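Local coordinates for protein alcohol dehydrogenase (Aeropyrum pernix, PDB 1H2B) that probably catalyses the NAD+-dependent interconversion of alcohols and aldehydes or ketones, as a zinc-containing alcohol dehydrogenase from a hyperthermophilic archaeon, at residues 102-107 against 118-123; 169-174 against 307-312; 182-187 against 208-213; 199-204 against 327-332. All coordinates share one frame; numbering follows the deposited sequence. Where two conformers were deposited one is given.

Overall arrangement
Along the chain contact 1 closes first, within the GroES-like part. The other three interleave. Contact 2 runs from helix 166-181 to the loop after strand 303-306, and both segments of contact 3 fall between its two ends. Contact 4 crosses both, joining helix 197-209 to the segment entering strand 331-335 of the mixed sheet. Contacts 1 and 2 have centres 10 Å apart and touch through a probable hydrogen bond, H104 NE2 to G310 O at 2.7 Å. Contacts 2 and 4 lie 13 Å apart, where I201 packs on helix 166-181. Contact 3 sits in the Rossmann-type part, about 22 Å from the chain centre, at a subunit interface. Contacts 1 and 2 border the ligand pocket.

Contact 1: 102-107 against 118-123; sequences ILHPAV and GEDMHC
D120 OD2 links the two segments through a water, which donates to it at 2.8 Å and to A106 O at 3.0 Å. The same carboxylate oxygen forms a salt bridge with R116 of the third subunit, and OD1 accepts from the backbone N of Y312. No direct hydrogen bond joins 102-107 to 118-123. The remaining contacts are van der Waals, between H104 and A106 on one side and D120 and M121 on the other. H104 CE1 meets D120 CB at 3.9 Å. M121 SD comes to the edge of the imidazole, 5.0 Å from the centroid of the H104 ring and 78° off its normal. The M121 chain bends at both chi2 and chi3, which brings its sulfur to H104 CE1 and, at 4.0 Å, to A106 CB. The H104 ring is held at both nitrogens. ND1 accepts from A106 N at 3.1 Å, and NE2 is hydrogen-bonded to G310 O. P105 CD lies over one ring face, toward the rim. M121 also packs on F128 of the octanoic acid pocket. Since ND1 accepts a hydrogen bond and NE2 faces a carbonyl oxygen, H104 is probably neutral with its hydrogen on NE2, despite the carboxylate nearby.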
# COMPACT_ATOMS: atom_id res chain seq x y z
N ILE B 102 -30.39 5.50 -4.20
CA ILE B 102 -29.43 6.40 -4.83
C ILE B 102 -28.73 5.58 -5.89
O ILE B 102 -28.49 4.39 -5.74
CB ILE B 102 -28.44 7.02 -3.79
CG1 ILE B 102 -27.44 7.99 -4.50
CG2 ILE B 102 -27.63 5.92 -3.02
CD1 ILE B 102 -26.72 8.88 -3.45
N LEU B 103 -28.42 6.23 -7.00
CA LEU B 103 -27.86 5.52 -8.15
C LEU B 103 -26.41 5.80 -8.40
O LEU B 103 -26.01 6.96 -8.61
CB LEU B 103 -28.64 5.81 -9.45
CG LEU B 103 -30.15 5.56 -9.33
CD1 LEU B 103 -30.87 5.88 -10.68
CD2 LEU B 103 -30.41 4.11 -8.98
N HIS B 104 -25.60 4.74 -8.45
CA HIS B 104 -24.25 4.88 -8.99
C HIS B 104 -24.34 5.25 -10.47
O HIS B 104 -25.20 4.73 -11.18
CB HIS B 104 -23.51 3.56 -8.86
CG HIS B 104 -22.05 3.68 -9.17
ND1 HIS B 104 -21.58 3.73 -10.47
CD2 HIS B 104 -20.99 3.87 -8.36
CE1 HIS B 104 -20.26 3.94 -10.45
NE2 HIS B 104 -19.88 4.02 -9.17
N PRO B 105 -23.57 6.22 -10.93
CA PRO B 105 -23.82 6.71 -12.30
C PRO B 105 -23.44 5.76 -13.41
O PRO B 105 -23.84 6.03 -14.54
CB PRO B 105 -23.03 8.03 -12.37
CG PRO B 105 -22.13 8.05 -11.18
CD PRO B 105 -22.54 7.01 -10.22
N ALA B 106 -22.66 4.71 -13.16
CA ALA B 106 -22.26 3.75 -14.20
C ALA B 106 -23.22 2.57 -14.23
O ALA B 106 -23.67 2.10 -13.18
CB ALA B 106 -20.87 3.21 -13.88
N VAL B 107 -23.58 2.14 -15.42
CA VAL B 107 -24.34 0.93 -15.61
C VAL B 107 -23.36 -0.09 -16.19
O VAL B 107 -22.85 0.08 -17.30
CB VAL B 107 -25.54 1.20 -16.58
CG1 VAL B 107 -26.15 -0.16 -17.03
CG2 VAL B 107 -26.57 2.06 -15.90
N GLY B 118 -13.87 -4.93 -9.04
CA GLY B 118 -14.60 -3.94 -8.28
C GLY B 118 -14.47 -2.51 -8.77
O GLY B 118 -14.88 -1.59 -8.09
N GLU B 119 -13.88 -2.33 -9.94
CA GLU B 119 -13.68 -0.94 -10.45
C GLU B 119 -14.73 -0.59 -11.50
O GLU B 119 -14.49 -0.75 -12.71
CB GLU B 119 -12.26 -0.74 -11.00
CG GLU B 119 -11.19 -0.79 -9.90
CD GLU B 119 -11.15 0.44 -9.01
OE1 GLU B 119 -12.16 1.13 -8.84
OE2 GLU B 119 -10.07 0.69 -8.42
N ASP B 120 -15.91 -0.15 -11.04
CA ASP B 120 -17.05 0.07 -11.92
C ASP B 120 -16.71 1.00 -13.07
O ASP B 120 -17.20 0.79 -14.17
CB ASP B 120 -18.22 0.68 -11.17
CG ASP B 120 -18.71 -0.18 -10.03
OD1 ASP B 120 -17.96 -0.38 -9.02
OD2 ASP B 120 -19.87 -0.67 -10.07
N MET B 121 -15.88 2.02 -12.81
CA MET B 121 -15.59 2.99 -13.87
C MET B 121 -14.71 2.45 -14.96
O MET B 121 -14.51 3.12 -15.99
CB MET B 121 -15.03 4.31 -13.31
CG MET B 121 -15.95 5.05 -12.29
SD MET B 121 -17.60 5.33 -12.97
CE MET B 121 -17.22 6.23 -14.40
N HIS B 122 -14.21 1.22 -14.79
CA HIS B 122 -13.29 0.67 -15.78
C HIS B 122 -13.86 -0.57 -16.44
O HIS B 122 -13.15 -1.33 -17.12
CB HIS B 122 -11.92 0.48 -15.15
CG HIS B 122 -11.31 1.79 -14.77
ND1 HIS B 122 -10.89 2.71 -15.70
CD2 HIS B 122 -11.15 2.36 -13.56
CE1 HIS B 122 -10.48 3.81 -15.07
NE2 HIS B 122 -10.62 3.62 -13.77
N CYS B 123 -15.16 -0.74 -16.25
CA CYS B 123 -15.87 -1.84 -16.87
C CYS B 123 -15.91 -1.68 -18.39
O CYS B 123 -16.13 -0.61 -18.92
CB CYS B 123 -17.25 -1.96 -16.25
SG CYS B 123 -17.13 -2.56 -14.56
O HOH W 1 -22.10 0.21 -11.43

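Contact 2: 169-174 against 307-312; sequences AGITAY and SLVGNY. With NAJ (nicotinamide-adenine-dinucleotide (acidic form)), chain I; OCA (octanoic acid (caprylic acid)), chain H.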
# COMPACT_ATOMS: atom_id res chain seq x y z
N ALA B 169 -21.09 14.11 -7.50
CA ALA B 169 -20.20 15.05 -6.79
C ALA B 169 -19.57 14.41 -5.56
O ALA B 169 -18.33 14.48 -5.38
CB ALA B 169 -20.94 16.31 -6.36
N GLY B 170 -20.39 13.75 -4.73
CA GLY B 170 -19.87 13.18 -3.50
C GLY B 170 -18.92 12.02 -3.73
O GLY B 170 -17.82 12.01 -3.15
N ILE B 171 -19.34 11.05 -4.55
CA ILE B 171 -18.52 9.84 -4.74
C ILE B 171 -17.16 10.26 -5.38
O ILE B 171 -16.12 9.71 -5.00
CB ILE B 171 -19.28 8.77 -5.55
CG1 ILE B 171 -18.44 7.49 -5.63
CG2 ILE B 171 -19.66 9.28 -6.97
CD1 ILE B 171 -19.02 6.42 -6.56
N THR B 172 -17.20 11.22 -6.30
CA THR B 172 -15.96 11.67 -6.95
C THR B 172 -15.03 12.32 -5.91
O THR B 172 -13.81 12.03 -5.85
CB THR B 172 -16.27 12.66 -8.08
OG1 THR B 172 -17.14 12.03 -9.01
CG2 THR B 172 -14.96 13.03 -8.82
N ALA B 173 -15.59 13.20 -5.06
CA ALA B 173 -14.78 13.81 -4.02
C ALA B 173 -14.24 12.73 -3.07
O ALA B 173 -13.10 12.81 -2.66
CB ALA B 173 -15.61 14.86 -3.24
N TYR B 174 -15.05 11.72 -2.76
CA TYR B 174 -14.64 10.67 -1.82
C TYR B 174 -13.51 9.79 -2.33
O TYR B 174 -12.51 9.59 -1.60
CB TYR B 174 -15.90 9.80 -1.46
CG TYR B 174 -15.62 8.75 -0.44
CD1 TYR B 174 -15.56 7.41 -0.82
CD2 TYR B 174 -15.46 9.11 0.90
CE1 TYR B 174 -15.30 6.44 0.11
CE2 TYR B 174 -15.19 8.14 1.85
CZ TYR B 174 -15.11 6.81 1.44
OH TYR B 174 -14.85 5.85 2.41
N SER B 307 -8.50 11.29 -11.08
CA SER B 307 -9.46 10.51 -10.30
C SER B 307 -10.79 10.59 -11.02
O SER B 307 -11.16 11.67 -11.46
CB SER B 307 -9.59 11.08 -8.88
OG SER B 307 -10.12 10.09 -8.01
N LEU B 308 -11.48 9.46 -11.14
CA LEU B 308 -12.66 9.33 -12.00
C LEU B 308 -13.81 8.76 -11.15
O LEU B 308 -13.78 7.59 -10.78
CB LEU B 308 -12.36 8.35 -13.16
CG LEU B 308 -13.57 8.04 -14.07
CD1 LEU B 308 -14.06 9.29 -14.78
CD2 LEU B 308 -13.11 6.98 -15.12
N VAL B 309 -14.80 9.62 -10.87
CA VAL B 309 -16.02 9.22 -10.16
C VAL B 309 -15.63 8.29 -9.02
O VAL B 309 -14.85 8.68 -8.18
CB VAL B 309 -17.08 8.67 -11.16
CG1 VAL B 309 -18.48 8.61 -10.49
CG2 VAL B 309 -17.22 9.56 -12.40
N GLY B 310 -16.22 7.09 -8.93
CA GLY B 310 -15.71 6.12 -7.96
C GLY B 310 -16.43 4.82 -8.16
O GLY B 310 -17.23 4.65 -9.10
N ASN B 311 -16.11 3.86 -7.31
CA ASN B 311 -16.69 2.54 -7.51
C ASN B 311 -17.90 2.33 -6.57
O ASN B 311 -18.25 3.21 -5.79
CB ASN B 311 -15.61 1.45 -7.43
CG ASN B 311 -14.98 1.34 -6.07
OD1 ASN B 311 -15.63 1.54 -5.05
ND2 ASN B 311 -13.67 1.02 -6.03
N TYR B 312 -18.54 1.17 -6.71
CA TYR B 312 -19.78 0.94 -5.96
C TYR B 312 -19.54 0.89 -4.47
O TYR B 312 -20.33 1.44 -3.70
CB TYR B 312 -20.39 -0.35 -6.44
CG TYR B 312 -21.74 -0.67 -5.84
CD1 TYR B 312 -22.92 -0.18 -6.41
CD2 TYR B 312 -21.81 -1.47 -4.72
CE1 TYR B 312 -24.17 -0.50 -5.90
CE2 TYR B 312 -23.08 -1.80 -4.16
CZ TYR B 312 -24.24 -1.32 -4.75
OH TYR B 312 -25.48 -1.65 -4.22
PA NAJ I . -18.68 23.87 -9.84
O1A NAJ I . -18.97 24.83 -10.97
O2A NAJ I . -19.76 23.60 -8.79
O5B NAJ I . -17.45 24.36 -8.95
C5B NAJ I . -16.28 24.96 -9.51
C4B NAJ I . -15.73 25.82 -8.38
O4B NAJ I . -14.44 26.29 -8.82
C3B NAJ I . -16.61 27.01 -8.02
O3B NAJ I . -16.82 27.11 -6.61
C2B NAJ I . -15.75 28.13 -8.59
O2B NAJ I . -15.98 29.41 -7.98
C1B NAJ I . -14.31 27.64 -8.38
N9A NAJ I . -13.31 28.29 -9.22
C8A NAJ I . -13.40 28.80 -10.53
N7A NAJ I . -12.18 29.27 -10.91
C5A NAJ I . -11.32 29.09 -9.86
C6A NAJ I . -9.99 29.37 -9.68
N6A NAJ I . -9.24 30.00 -10.60
N1A NAJ I . -9.40 28.98 -8.51
C2A NAJ I . -10.11 28.38 -7.48
N3A NAJ I . -11.42 28.13 -7.67
C4A NAJ I . -12.02 28.48 -8.84
O3 NAJ I . -18.20 22.52 -10.53
PN NAJ I . -18.40 21.00 -10.05
O1N NAJ I . -19.67 20.48 -10.54
O2N NAJ I . -18.07 20.89 -8.61
O5D NAJ I . -17.29 20.29 -10.97
C5D NAJ I . -15.92 20.58 -10.71
C4D NAJ I . -15.07 20.05 -11.85
O4D NAJ I . -15.03 18.61 -11.73
C3D NAJ I . -15.64 20.32 -13.24
O3D NAJ I . -14.55 20.38 -14.17
C2D NAJ I . -16.48 19.06 -13.52
O2D NAJ I . -16.74 18.80 -14.87
C1D NAJ I . -15.51 18.02 -12.92
N1N NAJ I . -16.03 16.69 -12.62
C2N NAJ I . -15.11 15.68 -12.63
C3N NAJ I . -15.50 14.39 -12.29
C7N NAJ I . -14.50 13.28 -12.37
O7N NAJ I . -14.99 12.06 -12.11
N7N NAJ I . -13.19 13.43 -12.59
C4N NAJ I . -16.84 14.08 -11.90
C5N NAJ I . -17.69 15.21 -11.74
C6N NAJ I . -17.29 16.47 -12.12
C1 OCA H . -18.98 13.22 -14.29
C2 OCA H . -17.89 12.99 -15.35
C3 OCA H . -17.73 11.48 -15.64
C4 OCA H . -16.97 11.16 -16.91
C5 OCA H . -17.05 9.65 -17.17
C6 OCA H . -16.12 9.24 -18.31
C7 OCA H . -16.07 7.73 -18.54
C8 OCA H . -15.13 7.43 -19.69
O1 OCA H . -19.38 14.40 -14.05
O2 OCA H . -19.44 12.27 -13.63
O HOH W 2 -12.73 10.53 -8.01
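T172 and V309 bring the backbones to 4.0 Å between CA atoms, where the loop 307-312 runs across helix 166-181. The V309 carbonyl faces the helix, and T172 CA makes a CA-H...O contact with V309 O at 3.4 Å. T172 OG1 lies 3.2 Å from V309 CA; its hydrogen bond goes to D168 O, one turn back. A chi1 of -57° sets OG1 beside the backbone N and leaves CG2 anti to it, and that methyl is directed at the nicotinamide, 3.4 Å from NAJ O7N. I171 is the other side chain on the loop. Its chain is extended, CG1 anti to the backbone N at -175°, and the end carbon CD1 rests on the peptide of G310 and on N311 O. Its CG2 branch meets V309 CG1. I171 CG1 lies directly against G310 CA. This loop follows the last strand of the parallel Rossmann-type sheet and holds the nicotinamide carboxamide by its backbone. V309 N donates to NAJ O7N at 2.7 Å, and NAJ N7N donates to S307 O at 2.9 Å. V309 is bound at its backbone to the cofactor, while its CG2 lies 3.7 Å from OCA O2 of the octanoic acid. L308 CD1 touches C5 of the same ligand. A water ties loop to helix: it donates to T172 O and to V309 O, and accepts from S307 OG at 2.6 Å. S307 OG is also bonded to K179 of the same helix, and N311 caps the helix that follows.

Contact 3: 182-187 against 208-213; sequences RTLYPG and VMTPAT
Two prolines meet at the closest approach of the backbones, P186 and P211, with CA atoms 5.1 Å apart and no direct hydrogen bond between the segments. P211 reaches over the peptide that links Y185 to P186. Its CG lies 3.5 Å from P186 N and also touches Y185 C. The two rings are skewed to one another and meet through P186 CD and P211 CG at 3.7 Å. Beside them L184 straddles A212 CB, with CD1 and CD2 each 4.0 Å from it. CD1 also touches T210 CG2 at 4.0 Å. In T210 a chi1 of 83° puts OG1 between the backbone N and the carbonyl carbon and leaves CG2 on the L184 side. There OG1 accepts from A212 N at 3.1 Å in an ST turn and is hydrogen-bonded to L206 O in the last turn of helix 197-209.

The contact joins the loop before the first strand of a beta-alpha-beta unit of the Rossmann-type fold (189-193) to the helix-to-strand connection that leads into its second strand (213-218). A water bridges the segments beyond the prolines. It accepts from G187 N at 2.8 Å, donates to P211 O, and is hydrogen-bonded to T213 OG1. G187 has a positive phi of 99°, a conformation that suits glycine. The fourth subunit packs here, its Y174 on P186 and its M209 on P211.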
# COMPACT_ATOMS: atom_id res chain seq x y z
N ARG B 182 -3.75 8.80 1.47
CA ARG B 182 -2.66 7.80 1.49
C ARG B 182 -1.29 8.40 1.88
O ARG B 182 -0.37 7.66 2.33
CB ARG B 182 -2.55 7.15 0.10
CG ARG B 182 -3.67 6.16 -0.12
CD ARG B 182 -4.00 5.95 -1.59
NE ARG B 182 -2.82 5.57 -2.37
CZ ARG B 182 -2.71 5.71 -3.69
NH1 ARG B 182 -3.73 6.26 -4.38
NH2 ARG B 182 -1.58 5.31 -4.31
N THR B 183 -1.12 9.69 1.68
CA THR B 183 0.14 10.35 2.02
C THR B 183 -0.02 11.58 2.94
O THR B 183 0.86 12.43 3.02
CB THR B 183 0.91 10.78 0.78
OG1 THR B 183 0.11 11.66 -0.04
CG2 THR B 183 1.26 9.57 -0.11
N LEU B 184 -1.18 11.71 3.55
CA LEU B 184 -1.41 12.85 4.44
C LEU B 184 -1.14 12.32 5.85
O LEU B 184 -1.13 11.11 6.07
CB LEU B 184 -2.84 13.42 4.26
CG LEU B 184 -2.91 14.23 2.95
CD1 LEU B 184 -4.39 14.62 2.70
CD2 LEU B 184 -2.00 15.49 2.91
N TYR B 185 -0.78 13.22 6.74
CA TYR B 185 -0.39 12.84 8.11
C TYR B 185 -0.56 14.12 8.92
O TYR B 185 -0.71 15.19 8.32
CB TYR B 185 1.05 12.38 8.10
CG TYR B 185 2.02 13.37 7.48
CD1 TYR B 185 2.53 14.43 8.19
CD2 TYR B 185 2.44 13.20 6.15
CE1 TYR B 185 3.42 15.34 7.61
CE2 TYR B 185 3.32 14.08 5.57
CZ TYR B 185 3.82 15.15 6.31
OH TYR B 185 4.69 16.04 5.74
N PRO B 186 -0.56 14.07 10.26
CA PRO B 186 -0.67 15.32 11.04
C PRO B 186 0.44 16.32 10.77
O PRO B 186 1.63 15.97 10.86
CB PRO B 186 -0.62 14.83 12.52
CG PRO B 186 -1.05 13.34 12.44
CD PRO B 186 -0.44 12.87 11.12
N GLY B 187 0.07 17.55 10.41
CA GLY B 187 1.07 18.54 10.03
C GLY B 187 1.22 18.68 8.51
O GLY B 187 1.80 19.69 8.04
N VAL B 208 -12.86 14.68 7.88
CA VAL B 208 -13.34 13.43 8.40
C VAL B 208 -12.31 12.33 8.18
O VAL B 208 -12.15 11.43 9.04
CB VAL B 208 -14.68 13.03 7.64
CG1 VAL B 208 -15.06 11.59 7.94
CG2 VAL B 208 -15.78 13.99 8.01
N MET B 209 -11.63 12.38 7.02
CA MET B 209 -10.87 11.24 6.55
C MET B 209 -9.34 11.37 6.72
O MET B 209 -8.61 10.38 6.55
CB MET B 209 -11.20 10.93 5.10
CG MET B 209 -12.54 10.27 5.01
SD MET B 209 -13.03 10.41 3.37
CE MET B 209 -11.91 9.22 2.66
N THR B 210 -8.88 12.57 7.04
CA THR B 210 -7.45 12.80 7.26
C THR B 210 -7.24 13.73 8.43
O THR B 210 -8.16 14.45 8.83
CB THR B 210 -6.79 13.46 6.04
OG1 THR B 210 -6.98 14.88 6.03
CG2 THR B 210 -7.39 12.97 4.67
N PRO B 211 -6.03 13.72 8.96
CA PRO B 211 -5.63 14.73 9.95
C PRO B 211 -4.90 15.94 9.35
O PRO B 211 -4.28 16.72 10.10
CB PRO B 211 -4.70 13.92 10.85
CG PRO B 211 -3.93 13.13 9.85
CD PRO B 211 -4.98 12.69 8.82
N ALA B 212 -4.98 16.14 8.04
CA ALA B 212 -4.23 17.21 7.42
C ALA B 212 -4.81 18.58 7.68
O ALA B 212 -6.01 18.70 8.00
CB ALA B 212 -4.12 16.98 5.92
N THR B 213 -3.94 19.58 7.58
CA THR B 213 -4.35 21.00 7.61
C THR B 213 -4.92 21.33 6.24
O THR B 213 -4.22 21.16 5.24
CB THR B 213 -3.13 21.87 7.93
OG1 THR B 213 -2.68 21.54 9.27
CG2 THR B 213 -3.53 23.33 8.01
O HOH W 3 -2.47 18.83 10.32

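Contact 4: 199-204 against 327-332; sequences GHIAVQ and VRVEVD
Q204 grips the backbone of R328 at two points. Its OE1 accepts from R328 N at 2.9 Å, nearly straight at 170°. Its NE2 donates to R328 O, also at 2.9 Å; R328 O lies close to the Q204 amide plane, while NE2 sits above the carbonyl plane of R328. A full turn of helix away, H200 NE2 accepts from E330 N at 2.9 Å, with E330 N 22° out of the ring plane. Three hydrogen bonds thus tie helix side chains to main chain at R328 and E330. Apolar contacts fill in around them. V329 CG1 sits at the edge of the H200 ring, 3.5 Å from NE2. I201 CD1 meets V329 CG2, and I201 CG2 meets V327 CG2.

The next shell orients the polar groups. H200 CG lies between the backbone N and carbonyl carbon (chi1 90°), and I201 CG1 lies over one ring face, near its rim. H200 ND1 is bonded to G196 O. With ND1 bonded to a carbonyl oxygen and NE2 accepting, the imidazole is probably neutral. Q204 NE2 has a second, weak bond back to H200 O. R328 and E330 form a salt bridge between NH2 and OE1.

I201 also packs on A169 of helix 166-181, and V327 on helix 312-323. E330 pairs by backbone with R354, an NAD(+)-binding residue, so helix 197-209 is joined to the segment that enters strand 331-335 beside strand 354-358.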
# COMPACT_ATOMS: atom_id res chain seq x y z
N GLY B 199 -16.15 20.30 -4.61
CA GLY B 199 -15.17 20.79 -3.67
C GLY B 199 -15.68 21.00 -2.25
O GLY B 199 -14.93 20.73 -1.30
N HIS B 200 -16.90 21.51 -2.09
CA HIS B 200 -17.40 21.74 -0.74
C HIS B 200 -17.63 20.43 -0.00
O HIS B 200 -17.47 20.36 1.23
CB HIS B 200 -18.64 22.65 -0.76
CG HIS B 200 -19.93 21.90 -0.89
ND1 HIS B 200 -20.39 21.44 -2.09
CD2 HIS B 200 -20.88 21.58 0.04
CE1 HIS B 200 -21.55 20.83 -1.91
NE2 HIS B 200 -21.88 20.92 -0.63
N ILE B 201 -17.90 19.35 -0.75
CA ILE B 201 -17.94 18.04 -0.15
C ILE B 201 -16.55 17.60 0.22
O ILE B 201 -16.31 17.08 1.31
CB ILE B 201 -18.64 17.02 -1.10
CG1 ILE B 201 -20.07 17.52 -1.38
CG2 ILE B 201 -18.68 15.64 -0.44
CD1 ILE B 201 -20.85 16.66 -2.40
N ALA B 202 -15.59 17.83 -0.69
CA ALA B 202 -14.21 17.42 -0.40
C ALA B 202 -13.66 18.10 0.86
O ALA B 202 -12.93 17.47 1.61
CB ALA B 202 -13.30 17.69 -1.60
N VAL B 203 -14.02 19.37 1.10
CA VAL B 203 -13.55 20.03 2.34
C VAL B 203 -13.98 19.22 3.55
O VAL B 203 -13.16 18.94 4.43
CB VAL B 203 -14.11 21.49 2.48
CG1 VAL B 203 -13.82 22.08 3.91
CG2 VAL B 203 -13.53 22.39 1.40
N GLN B 204 -15.26 18.84 3.60
CA GLN B 204 -15.77 18.04 4.71
C GLN B 204 -15.08 16.69 4.80
O GLN B 204 -14.72 16.23 5.88
CB GLN B 204 -17.27 17.80 4.55
CG GLN B 204 -18.09 19.06 4.50
CD GLN B 204 -19.54 18.76 4.20
OE1 GLN B 204 -20.23 18.09 5.01
NE2 GLN B 204 -20.00 19.16 3.01
N VAL B 327 -21.18 14.03 6.72
CA VAL B 327 -21.06 14.82 5.53
C VAL B 327 -22.47 15.26 5.15
O VAL B 327 -23.44 14.48 5.24
CB VAL B 327 -20.33 14.05 4.37
CG1 VAL B 327 -21.15 12.88 3.89
CG2 VAL B 327 -20.05 14.97 3.18
N ARG B 328 -22.60 16.51 4.74
CA ARG B 328 -23.88 17.04 4.30
C ARG B 328 -23.68 18.01 3.15
O ARG B 328 -22.84 18.88 3.20
CB ARG B 328 -24.58 17.75 5.45
CG ARG B 328 -25.99 18.21 5.04
CD ARG B 328 -26.72 19.05 6.09
NE ARG B 328 -26.51 20.49 5.88
CZ ARG B 328 -26.96 21.19 4.83
NH1 ARG B 328 -27.66 20.60 3.86
NH2 ARG B 328 -26.69 22.49 4.74
N VAL B 329 -24.48 17.84 2.11
CA VAL B 329 -24.33 18.63 0.90
C VAL B 329 -25.13 19.91 1.05
O VAL B 329 -26.25 19.88 1.55
CB VAL B 329 -24.77 17.86 -0.38
CG1 VAL B 329 -24.35 18.58 -1.63
CG2 VAL B 329 -24.12 16.45 -0.40
N GLU B 330 -24.52 21.01 0.66
CA GLU B 330 -25.17 22.29 0.52
C GLU B 330 -25.95 22.30 -0.81
O GLU B 330 -25.36 22.27 -1.90
CB GLU B 330 -24.11 23.41 0.59
CG GLU B 330 -24.66 24.81 0.40
CD GLU B 330 -25.51 25.28 1.56
OE1 GLU B 330 -25.17 24.96 2.74
OE2 GLU B 330 -26.54 25.95 1.29
N VAL B 331 -27.29 22.30 -0.70
CA VAL B 331 -28.11 22.15 -1.89
C VAL B 331 -28.97 23.37 -2.18
O VAL B 331 -29.49 24.02 -1.28
CB VAL B 331 -28.97 20.83 -1.88
CG1 VAL B 331 -28.05 19.60 -1.79
CG2 VAL B 331 -29.95 20.81 -0.73
N ASP B 332 -29.09 23.65 -3.47
CA ASP B 332 -29.91 24.69 -4.04
C ASP B 332 -31.01 23.99 -4.89
O ASP B 332 -30.77 23.56 -6.02
CB ASP B 332 -28.97 25.58 -4.85
CG ASP B 332 -29.67 26.72 -5.53
OD1 ASP B 332 -30.67 27.22 -4.98
OD2 ASP B 332 -29.31 27.14 -6.65